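Peptidoglycan D,D-transpeptidase PbpA (Mycobacterium tuberculosis, PDB 3UN7) probably cross-links the peptidoglycan of the mycobacterial cell wall as a penicillin-binding D,D-transpeptidase and probably takes part in regulating cell length. Local coordinates at residues I308-V313 / G397-G402; E187-G192 / L430-A435; G192-V197 / L318-I323; A268-A273 / G295-S300. All blocks are in the same frame, centred on the assembly; numbering follows the deposited sequence.

Interaction 1 (I308-V313 / G397-G402); sequences IGQKDV and GTAEHG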
loop_
_atom_site.group_PDB
_atom_site.type_symbol
_atom_site.label_atom_id
_atom_site.label_comp_id
_atom_site.label_asym_id
_atom_site.label_seq_id
_atom_site.Cartn_x
_atom_site.Cartn_y
_atom_site.Cartn_z
ATOM N N ILE A 308 -8.622 11.359 13.769
ATOM C CA ILE A 308 -8.457 9.912 14.013
ATOM C C ILE A 308 -8.779 9.100 12.751
ATOM O O ILE A 308 -9.193 7.938 12.821
ATOM C CB ILE A 308 -9.278 9.434 15.227
ATOM C CG1 ILE A 308 -10.769 9.785 15.054
ATOM C CG2 ILE A 308 -8.702 10.036 16.521
ATOM C CD1 ILE A 308 -11.689 9.226 16.168
ATOM N N GLY A 309 -8.583 9.743 11.606
ATOM C CA GLY A 309 -8.603 9.104 10.301
ATOM C C GLY A 309 -9.960 8.663 9.799
ATOM O O GLY A 309 -10.051 7.727 9.008
ATOM N N GLN A 310 -11.012 9.318 10.271
ATOM C CA GLN A 310 -12.355 9.025 9.790
ATOM C C GLN A 310 -12.891 10.172 8.930
ATOM O O GLN A 310 -12.134 10.791 8.176
ATOM C CB GLN A 310 -13.315 8.690 10.957
ATOM C CG GLN A 310 -12.926 7.462 11.807
ATOM C CD GLN A 310 -12.847 6.138 11.026
ATOM O OE1 GLN A 310 -12.354 5.145 11.549
ATOM N NE2 GLN A 310 -13.361 6.117 9.791
ATOM N N LYS A 311 -14.191 10.449 9.049
ATOM C CA LYS A 311 -14.890 11.373 8.142
ATOM C C LYS A 311 -14.547 11.120 6.656
ATOM O O LYS A 311 -14.878 10.062 6.114
ATOM C CB LYS A 311 -14.684 12.840 8.561
ATOM C CG LYS A 311 -15.651 13.856 7.889
ATOM C CD LYS A 311 -17.121 13.404 7.977
ATOM C CE LYS A 311 -18.090 14.359 7.269
ATOM N NZ LYS A 311 -18.688 15.294 8.256
ATOM N N ASP A 312 -13.893 12.074 6.001
ATOM C CA ASP A 312 -13.617 11.980 4.568
ATOM C C ASP A 312 -12.164 11.569 4.236
ATOM O O ASP A 312 -11.784 11.526 3.070
ATOM C CB ASP A 312 -13.937 13.295 3.871
ATOM C CG ASP A 312 -15.394 13.711 4.022
ATOM O OD1 ASP A 312 -16.283 12.919 3.665
ATOM O OD2 ASP A 312 -15.649 14.844 4.480
ATOM N N VAL A 313 -11.353 11.280 5.243
ATOM C CA VAL A 313 -9.984 10.798 4.979
ATOM C C VAL A 313 -10.008 9.443 4.264
ATOM O O VAL A 313 -10.646 8.501 4.723
ATOM C CB VAL A 313 -9.138 10.704 6.267
ATOM C CG1 VAL A 313 -7.659 10.544 5.931
ATOM C CG2 VAL A 313 -9.339 11.935 7.103
ATOM N N GLY A 397 -4.091 -0.003 13.806
ATOM C CA GLY A 397 -5.382 0.588 14.137
ATOM C C GLY A 397 -6.539 -0.026 13.382
ATOM O O GLY A 397 -6.366 -0.967 12.598
ATOM N N THR A 398 -7.722 0.505 13.650
ATOM C CA THR A 398 -8.926 0.106 12.953
ATOM C C THR A 398 -9.490 1.330 12.270
ATOM O O THR A 398 -9.113 2.454 12.595
ATOM C CB THR A 398 -10.010 -0.426 13.911
ATOM O OG1 THR A 398 -10.405 0.622 14.792
ATOM C CG2 THR A 398 -9.494 -1.568 14.729
ATOM N N ALA A 399 -10.394 1.087 11.327
ATOM C CA ALA A 399 -11.039 2.136 10.561
ATOM C C ALA A 399 -12.479 1.743 10.261
ATOM O O ALA A 399 -12.721 0.759 9.560
ATOM C CB ALA A 399 -10.276 2.378 9.265
ATOM N N GLU A 400 -13.424 2.510 10.806
ATOM C CA GLU A 400 -14.840 2.388 10.462
ATOM C C GLU A 400 -15.065 2.772 9.004
ATOM O O GLU A 400 -14.301 3.554 8.451
ATOM C CB GLU A 400 -15.693 3.267 11.384
ATOM C CG GLU A 400 -15.609 2.878 12.851
ATOM C CD GLU A 400 -16.737 3.465 13.701
ATOM O OE1 GLU A 400 -17.463 4.380 13.231
ATOM O OE2 GLU A 400 -16.902 2.992 14.845
ATOM N N HIS A 401 -16.106 2.220 8.379
ATOM C CA HIS A 401 -16.354 2.447 6.952
ATOM C C HIS A 401 -17.815 2.228 6.563
ATOM O O HIS A 401 -18.583 1.625 7.312
ATOM C CB HIS A 401 -15.458 1.533 6.090
ATOM C CG HIS A 401 -15.614 0.078 6.396
ATOM N ND1 HIS A 401 -16.370 -0.773 5.615
ATOM C CD2 HIS A 401 -15.132 -0.676 7.416
ATOM C CE1 HIS A 401 -16.337 -1.988 6.136
ATOM N NE2 HIS A 401 -15.598 -1.955 7.232
ATOM N N GLY A 402 -18.179 2.703 5.376
ATOM C CA GLY A 402 -19.491 2.444 4.804
ATOM C C GLY A 402 -20.540 3.396 5.316
ATOM O O GLY A 402 -20.221 4.421 5.929
#
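Q310 reaches across to E400 with its carboxamide and takes hold of the backbone of that residue at both polar atoms. The CB of Q310 already points toward 397-402. CG lies beside the backbone N (chi1 -61°), and a bend at the next bond (chi2 -60°) brings CD to 3.7 Å from E400 N. From there the group divides its work. OE1 accepts the E400 N-H at 2.9 Å, a bent bond whose donor is tilted from the carbonyl plane of the amide; the same OE1 lies 3.4 Å from A399 CA. NE2 donates to E400 O at 3.0 Å, approaching from above the plane of that carbonyl. Two bonds to one residue fix the rotation of the carboxamide. The side chain of E400 adds its CB, 3.8 Å from Q310 OE1.

The grip falls just beyond the end of strand 393-399, an outermost strand of the five-stranded sheet, where T398 also pairs through its backbone with S193. Q310 itself follows G309, whose positive phi completes the Schellman motif ending helix 300-306, and it starts the type II' turn that leads toward helix 317-328.

Interaction 2 (E187-G192 / L430-A435); sequences ETYPPG and LVENGA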
loop_
_atom_site.group_PDB
_atom_site.type_symbol
_atom_site.label_atom_id
_atom_site.label_comp_id
_atom_site.label_asym_id
_atom_site.label_seq_id
_atom_site.Cartn_x
_atom_site.Cartn_y
_atom_site.Cartn_z
ATOM N N GLU A 187 -7.826 1.469 -4.861
ATOM C CA GLU A 187 -8.943 1.671 -3.937
ATOM C C GLU A 187 -8.453 2.473 -2.743
ATOM O O GLU A 187 -7.307 2.309 -2.307
ATOM C CB GLU A 187 -9.529 0.317 -3.503
ATOM C CG GLU A 187 -10.827 0.368 -2.649
ATOM C CD GLU A 187 -11.506 -1.006 -2.495
ATOM O OE1 GLU A 187 -11.268 -1.908 -3.334
ATOM O OE2 GLU A 187 -12.281 -1.196 -1.525
ATOM N N THR A 188 -9.310 3.359 -2.234
ATOM C CA THR A 188 -8.981 4.129 -1.044
ATOM C C THR A 188 -9.873 3.670 0.097
ATOM O O THR A 188 -11.004 3.217 -0.126
ATOM C CB THR A 188 -9.171 5.648 -1.232
ATOM O OG1 THR A 188 -10.502 5.897 -1.673
ATOM C CG2 THR A 188 -8.177 6.227 -2.221
ATOM N N TYR A 189 -9.349 3.793 1.313
ATOM C CA TYR A 189 -10.001 3.305 2.528
ATOM C C TYR A 189 -9.786 4.332 3.607
ATOM O O TYR A 189 -8.779 5.029 3.576
ATOM C CB TYR A 189 -9.335 2.011 2.991
ATOM C CG TYR A 189 -9.411 0.892 1.996
ATOM C CD1 TYR A 189 -10.478 -0.021 2.028
ATOM C CD2 TYR A 189 -8.430 0.738 1.019
ATOM C CE1 TYR A 189 -10.557 -1.062 1.107
ATOM C CE2 TYR A 189 -8.494 -0.302 0.098
ATOM C CZ TYR A 189 -9.557 -1.199 0.150
ATOM O OH TYR A 189 -9.621 -2.229 -0.753
ATOM N N PRO A 190 -10.713 4.432 4.579
ATOM C CA PRO A 190 -10.370 5.267 5.734
ATOM C C PRO A 190 -9.143 4.671 6.419
ATOM O O PRO A 190 -9.091 3.452 6.592
ATOM C CB PRO A 190 -11.601 5.151 6.647
ATOM C CG PRO A 190 -12.710 4.684 5.758
ATOM C CD PRO A 190 -12.070 3.859 4.679
ATOM N N PRO A 191 -8.144 5.507 6.759
ATOM C CA PRO A 191 -6.948 5.034 7.457
ATOM C C PRO A 191 -7.172 4.816 8.963
ATOM O O PRO A 191 -6.376 4.133 9.617
ATOM C CB PRO A 191 -5.955 6.171 7.229
ATOM C CG PRO A 191 -6.843 7.401 7.203
ATOM C CD PRO A 191 -8.064 6.948 6.446
ATOM N N GLY A 192 -8.243 5.390 9.504
ATOM C CA GLY A 192 -8.542 5.246 10.924
ATOM C C GLY A 192 -7.393 5.656 11.828
ATOM O O GLY A 192 -6.741 6.667 11.588
ATOM N N LEU A 430 -3.596 -3.706 4.920
ATOM C CA LEU A 430 -5.006 -3.451 5.164
ATOM C C LEU A 430 -5.781 -4.762 5.094
ATOM O O LEU A 430 -5.746 -5.453 4.065
ATOM C CB LEU A 430 -5.573 -2.435 4.163
ATOM C CG LEU A 430 -7.106 -2.433 4.210
ATOM C CD1 LEU A 430 -7.648 -1.543 5.334
ATOM C CD2 LEU A 430 -7.627 -2.041 2.860
ATOM N N VAL A 431 -6.454 -5.114 6.201
ATOM C CA VAL A 431 -7.367 -6.243 6.226
ATOM C C VAL A 431 -8.779 -5.688 6.317
ATOM O O VAL A 431 -9.187 -5.160 7.365
ATOM C CB VAL A 431 -7.130 -7.194 7.437
ATOM C CG1 VAL A 431 -8.144 -8.311 7.412
ATOM C CG2 VAL A 431 -5.706 -7.765 7.417
ATOM N N GLU A 432 -9.512 -5.785 5.213
ATOM C CA GLU A 432 -10.892 -5.309 5.168
ATOM C C GLU A 432 -11.765 -6.110 6.144
ATOM O O GLU A 432 -11.726 -7.347 6.159
ATOM C CB GLU A 432 -11.443 -5.401 3.744
ATOM C CG GLU A 432 -10.715 -4.488 2.762
ATOM C CD GLU A 432 -11.450 -4.321 1.449
ATOM O OE1 GLU A 432 -12.696 -4.229 1.455
ATOM O OE2 GLU A 432 -10.769 -4.259 0.406
ATOM N N ASN A 433 -12.529 -5.385 6.958
ATOM C CA ASN A 433 -13.401 -5.968 7.984
ATOM C C ASN A 433 -12.642 -6.844 8.991
ATOM O O ASN A 433 -13.219 -7.732 9.602
ATOM C CB ASN A 433 -14.565 -6.735 7.340
ATOM C CG ASN A 433 -15.572 -5.809 6.659
ATOM O OD1 ASN A 433 -15.195 -4.947 5.880
ATOM N ND2 ASN A 433 -16.856 -5.986 6.959
ATOM N N GLY A 434 -11.353 -6.574 9.153
ATOM C CA GLY A 434 -10.468 -7.431 9.939
ATOM C C GLY A 434 -10.368 -7.003 11.396
ATOM O O GLY A 434 -9.671 -7.652 12.191
ATOM N N ALA A 435 -11.058 -5.915 11.741
ATOM C CA ALA A 435 -11.016 -5.389 13.101
ATOM C C ALA A 435 -11.445 -6.367 14.196
ATOM O O ALA A 435 -12.380 -7.155 14.044
ATOM C CB ALA A 435 -11.792 -4.088 13.227
#
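The ring of Y189 has L430 CD2 over the centre of one face, a CH-pi contact, and E432 OE2 at its edge near the ring plane. L430 holds the methyl there with CG anti to its backbone N (chi1 166°), though the exact height of CD2 above the ring is uncertain. The E432 side chain runs across the tyrosine at about a right angle, and its carboxylate plane is turned 61° from the ring; its CG passes 3.8 Å from Y189 CE1. At the hydroxyl, Y189 OH donates to E432 OE2 at 2.6 Å, although the position of OH is somewhat doubtful, so this length carries little weight. From the opposite direction comes E187, whose OE2 stops 3.9 Å from E432 OE2; the two carboxylate planes stand 78° apart.

The contact joins strand 425-431 and the turn that follows it to the loop that leads into helix 196-205, and W413 of strand 411-418 also touches the tyrosine. Two carboxylates so close would ordinarily repel. R183 forms a salt bridge with E432 OE2 and a long, weak ion pair with E187, and this positive charge probably offsets much of the repulsion and probably favours the ionised form of E432.

Interaction 3 (G192-V197 / L318-I323); sequences GSTFKV and LANAEI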
loop_
_atom_site.group_PDB
_atom_site.type_symbol
_atom_site.label_atom_id
_atom_site.label_comp_id
_atom_site.label_asym_id
_atom_site.label_seq_id
_atom_site.Cartn_x
_atom_site.Cartn_y
_atom_site.Cartn_z
ATOM N N GLY A 192 -8.243 5.390 9.504
ATOM C CA GLY A 192 -8.542 5.246 10.924
ATOM C C GLY A 192 -7.393 5.656 11.828
ATOM O O GLY A 192 -6.741 6.667 11.588
ATOM N N SER A 193 -7.150 4.855 12.867
ATOM C CA SER A 193 -6.106 5.115 13.862
ATOM C C SER A 193 -4.696 5.310 13.298
ATOM O O SER A 193 -3.873 5.976 13.932
ATOM C CB SER A 193 -6.070 3.979 14.891
ATOM O OG SER A 193 -7.327 3.872 15.523
ATOM N N THR A 194 -4.404 4.731 12.131
ATOM C CA THR A 194 -3.075 4.934 11.525
ATOM C C THR A 194 -2.820 6.420 11.214
ATOM O O THR A 194 -1.670 6.878 11.188
ATOM C CB THR A 194 -2.836 4.096 10.229
ATOM O OG1 THR A 194 -3.877 4.333 9.275
ATOM C CG2 THR A 194 -2.718 2.590 10.530
ATOM N N PHE A 195 -3.908 7.163 10.985
ATOM C CA PHE A 195 -3.830 8.585 10.641
ATOM C C PHE A 195 -3.369 9.471 11.794
ATOM O O PHE A 195 -2.948 10.606 11.572
ATOM C CB PHE A 195 -5.163 9.099 10.086
ATOM C CG PHE A 195 -5.010 10.281 9.168
ATOM C CD1 PHE A 195 -4.326 10.154 7.962
ATOM C CD2 PHE A 195 -5.511 11.526 9.518
ATOM C CE1 PHE A 195 -4.172 11.240 7.120
ATOM C CE2 PHE A 195 -5.349 12.617 8.671
ATOM C CZ PHE A 195 -4.684 12.463 7.468
ATOM N N LYS A 196 -3.412 8.946 13.017
ATOM C CA LYS A 196 -2.846 9.651 14.174
ATOM C C LYS A 196 -1.350 9.927 13.979
ATOM O O LYS A 196 -0.772 10.771 14.651
ATOM C CB LYS A 196 -3.098 8.874 15.466
ATOM C CG LYS A 196 -4.565 8.625 15.758
ATOM C CD LYS A 196 -4.742 7.651 16.922
ATOM C CE LYS A 196 -6.208 7.441 17.249
ATOM N NZ LYS A 196 -6.396 6.244 18.126
ATOM N N VAL A 197 -0.723 9.216 13.047
ATOM C CA VAL A 197 0.648 9.535 12.659
ATOM C C VAL A 197 0.686 10.937 12.029
ATOM O O VAL A 197 1.576 11.734 12.320
ATOM C CB VAL A 197 1.222 8.483 11.679
ATOM C CG1 VAL A 197 2.556 8.945 11.109
ATOM C CG2 VAL A 197 1.377 7.118 12.378
ATOM N N LEU A 318 -0.924 1.784 -0.612
ATOM C CA LEU A 318 0.371 2.341 -1.008
ATOM C C LEU A 318 0.687 3.691 -0.336
ATOM O O LEU A 318 1.822 3.913 0.103
ATOM C CB LEU A 318 0.460 2.478 -2.528
ATOM C CG LEU A 318 1.711 3.159 -3.088
ATOM C CD1 LEU A 318 2.952 2.334 -2.802
ATOM C CD2 LEU A 318 1.586 3.450 -4.604
ATOM N N ALA A 319 -0.292 4.601 -0.291
ATOM C CA ALA A 319 -0.101 5.894 0.396
ATOM C C ALA A 319 0.202 5.710 1.896
ATOM O O ALA A 319 1.043 6.416 2.453
ATOM C CB ALA A 319 -1.315 6.809 0.182
ATOM N N ASN A 320 -0.463 4.754 2.549
ATOM C CA ASN A 320 -0.150 4.486 3.956
ATOM C C ASN A 320 1.256 3.874 4.121
ATOM O O ASN A 320 1.965 4.244 5.050
ATOM C CB ASN A 320 -1.244 3.660 4.656
ATOM C CG ASN A 320 -1.709 4.285 5.989
ATOM O OD1 ASN A 320 -1.117 5.243 6.485
ATOM N ND2 ASN A 320 -2.766 3.721 6.574
ATOM N N ALA A 321 1.673 2.968 3.230
ATOM C CA ALA A 321 3.069 2.465 3.230
ATOM C C ALA A 321 4.054 3.606 3.037
ATOM O O ALA A 321 5.120 3.616 3.656
ATOM C CB ALA A 321 3.301 1.392 2.138
ATOM N N GLU A 322 3.679 4.557 2.177
ATOM C CA GLU A 322 4.508 5.723 1.857
ATOM C C GLU A 322 4.727 6.650 3.075
ATOM O O GLU A 322 5.825 7.196 3.263
ATOM C CB GLU A 322 3.868 6.513 0.702
ATOM C CG GLU A 322 4.796 6.770 -0.497
ATOM C CD GLU A 322 4.066 7.356 -1.715
ATOM O OE1 GLU A 322 3.032 6.773 -2.122
ATOM O OE2 GLU A 322 4.522 8.390 -2.269
ATOM N N ILE A 323 3.686 6.847 3.881
ATOM C CA ILE A 323 3.830 7.606 5.150
ATOM C C ILE A 323 4.883 6.946 6.028
ATOM O O ILE A 323 5.808 7.609 6.519
ATOM C CB ILE A 323 2.489 7.735 5.904
ATOM C CG1 ILE A 323 1.544 8.658 5.137
ATOM C CG2 ILE A 323 2.687 8.296 7.319
ATOM C CD1 ILE A 323 0.084 8.469 5.508
HETATM O O HOH W 1 -1.688 7.318 8.212
#
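N320 ND2 donates to T194 OG1 at 3.0 Å in a nearly straight bond (166°), with the hydroxyl lying in the plane of the amide. The other end of the same carboxamide is also occupied: a water donates to N320 OD1 at 2.8 Å and, weakly, to T194 O at 3.0 Å, so that asparagine and water together span the side chain and the carbonyl of one threonine. A turn farther along both segments the contact becomes apolar, V197 CG1 meeting I323 CG2 at 3.8 Å, the two side chains lying alongside one another and running in opposite senses.

What positions this shell lies just outside it. With chi1 at 54°, T194 OG1 sits between its backbone N and carbonyl carbon and bonds to P191 O as well. W413 and I415 of strand 411-418 touch both T194 and N320. Next to T194 stands S193, probably the acylated nucleophile, and K196 completes the Ser-x-x-Lys motif, its NZ bonded to S252 OG and N254 OD1 of the Ser-x-Asn motif.

Since a carbonyl O cannot donate, the T194 hydroxyl must be donor to P191 O and acceptor from N320 ND2. Both of its roles are thus used in this buried place, where helix 317-328 meets the 3-10 segment that carries S193.

Interaction 4 (A268-A273 / G295-S300); sequences ALRSMA and GPIPDS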
loop_
_atom_site.group_PDB
_atom_site.type_symbol
_atom_site.label_atom_id
_atom_site.label_comp_id
_atom_site.label_asym_id
_atom_site.label_seq_id
_atom_site.Cartn_x
_atom_site.Cartn_y
_atom_site.Cartn_z
ATOM N N ALA A 268 -3.517 23.272 9.457
ATOM C CA ALA A 268 -2.293 22.526 9.758
ATOM C C ALA A 268 -2.403 21.047 9.392
ATOM O O ALA A 268 -1.441 20.449 8.909
ATOM C CB ALA A 268 -1.903 22.701 11.226
ATOM N N LEU A 269 -3.581 20.461 9.600
ATOM C CA LEU A 269 -3.783 19.041 9.286
ATOM C C LEU A 269 -3.775 18.813 7.768
ATOM O O LEU A 269 -3.122 17.889 7.278
ATOM C CB LEU A 269 -5.054 18.496 9.965
ATOM C CG LEU A 269 -5.244 16.980 10.123
ATOM C CD1 LEU A 269 -4.015 16.248 10.694
ATOM C CD2 LEU A 269 -6.453 16.716 10.993
ATOM N N ARG A 270 -4.478 19.684 7.038
ATOM C CA ARG A 270 -4.486 19.707 5.566
ATOM C C ARG A 270 -3.084 19.840 4.983
ATOM O O ARG A 270 -2.749 19.183 3.991
ATOM C CB ARG A 270 -5.311 20.904 5.050
ATOM C CG ARG A 270 -6.813 20.839 5.311
ATOM C CD ARG A 270 -7.584 21.965 4.566
ATOM N NE ARG A 270 -8.989 22.008 4.982
ATOM C CZ ARG A 270 -9.558 22.989 5.686
ATOM N NH1 ARG A 270 -10.845 22.901 6.022
ATOM N NH2 ARG A 270 -8.859 24.064 6.049
ATOM N N SER A 271 -2.295 20.728 5.584
ATOM C CA SER A 271 -0.928 20.992 5.168
ATOM C C SER A 271 -0.026 19.789 5.395
ATOM O O SER A 271 0.789 19.452 4.531
ATOM C CB SER A 271 -0.370 22.207 5.914
ATOM O OG SER A 271 1.011 22.394 5.606
ATOM N N MET A 272 -0.170 19.140 6.548
ATOM C CA MET A 272 0.635 17.944 6.841
ATOM C C MET A 272 0.219 16.759 5.974
ATOM O O MET A 272 1.071 16.026 5.467
ATOM C CB MET A 272 0.607 17.578 8.330
ATOM C CG MET A 272 1.628 16.492 8.701
ATOM S SD MET A 272 3.330 16.936 8.258
ATOM C CE MET A 272 3.612 18.346 9.318
ATOM N N ALA A 273 -1.092 16.568 5.815
ATOM C CA ALA A 273 -1.631 15.562 4.893
ATOM C C ALA A 273 -1.021 15.733 3.498
ATOM O O ALA A 273 -0.574 14.773 2.895
ATOM C CB ALA A 273 -3.160 15.660 4.835
ATOM N N GLY A 295 -9.847 15.052 2.821
ATOM C CA GLY A 295 -11.227 15.545 2.796
ATOM C C GLY A 295 -11.278 17.054 2.945
ATOM O O GLY A 295 -10.263 17.672 3.263
ATOM N N PRO A 296 -12.460 17.661 2.717
ATOM C CA PRO A 296 -12.571 19.116 2.783
ATOM C C PRO A 296 -12.583 19.683 4.209
ATOM O O PRO A 296 -12.290 20.864 4.396
ATOM C CB PRO A 296 -13.894 19.398 2.066
ATOM C CG PRO A 296 -14.717 18.162 2.323
ATOM C CD PRO A 296 -13.749 17.015 2.391
ATOM N N ILE A 297 -12.906 18.853 5.201
ATOM C CA ILE A 297 -12.974 19.283 6.620
ATOM C C ILE A 297 -13.873 20.532 6.825
ATOM O O ILE A 297 -13.382 21.591 7.233
ATOM C CB ILE A 297 -11.552 19.502 7.260
ATOM C CG1 ILE A 297 -10.551 18.399 6.839
ATOM C CG2 ILE A 297 -11.658 19.534 8.763
ATOM C CD1 ILE A 297 -9.123 18.620 7.342
ATOM N N PRO A 298 -15.193 20.403 6.546
ATOM C CA PRO A 298 -16.124 21.558 6.546
ATOM C C PRO A 298 -16.364 22.201 7.909
ATOM O O PRO A 298 -16.645 23.402 7.990
ATOM C CB PRO A 298 -17.433 20.959 6.011
ATOM C CG PRO A 298 -17.363 19.507 6.360
ATOM C CD PRO A 298 -15.891 19.143 6.209
ATOM N N ASP A 299 -16.268 21.411 8.975
ATOM C CA ASP A 299 -16.498 21.925 10.319
ATOM C C ASP A 299 -15.582 21.256 11.326
ATOM O O ASP A 299 -14.796 20.360 10.981
ATOM C CB ASP A 299 -17.970 21.768 10.734
ATOM C CG ASP A 299 -18.504 20.369 10.491
ATOM O OD1 ASP A 299 -17.877 19.386 10.946
ATOM O OD2 ASP A 299 -19.563 20.255 9.835
ATOM N N SER A 300 -15.688 21.697 12.572
ATOM C CA SER A 300 -14.856 21.176 13.644
ATOM C C SER A 300 -15.274 19.787 14.128
ATOM O O SER A 300 -14.444 19.049 14.655
ATOM C CB SER A 300 -14.795 22.177 14.783
ATOM O OG SER A 300 -14.185 23.358 14.304
#
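P296 and I297 meet R270, which reaches out from helix 266-275, and the loop comes up to it at G295, whose CA is 8.4 Å from the CA of R270. The carbonyl of P296 makes the polar contact: R270 NH1 donates to P296 O at 3.0 Å (154°), with the oxygen near the plane of the guanidinium at its edge. At I297 the backbone turns through positive phi, and its carbonyl O lies 3.1 Å from the same NH1. The isoleucine side chain runs along the arginine in the opposite sense. Its CB is 3.7 Å from R270 NH1, while CD1 reaches back to 3.8 Å from R270 CG, so the aliphatic part of the arginine also has an apolar partner. An extended chain from CG to NE is what carries the guanidinium this far, and D267 forms a salt bridge with NH2, so NH1 and NH2 each have a partner.

I297 and L269 both pack on L303 and T306 of helix 300-306. Beyond P298 the loop ends at D299, whose OD1 is bonded to A302 N. The arginine thus donates to a loop carbonyl just before the Asp N-cap of helix 300-306, in the helical part of the transpeptidase domain, away from the probable active-site serine, S193.

Overall arrangement
From the N terminus, the chain opens interaction 2 at 187-192 and, sharing G192, interaction 3 at 192-197. Interaction 4 comes next and closes the shortest loop, returning at 295-300 to helix 266-275; it is nested inside interactions 2 and 3. Interaction 1 then opens at 308-313, in series with interaction 4, and crosses interaction 3, which closes at 318-323 before the chain reaches 397-402. Strand 425-431 finally leads to 430-435, where interaction 2 encloses all the others. Interactions 1, 2 and 3 meet round G192 and S193, tying the five-stranded sheet to helices 196-205 and 317-328, while interaction 4 touches interaction 1 through D312 and extends the network into the helical region.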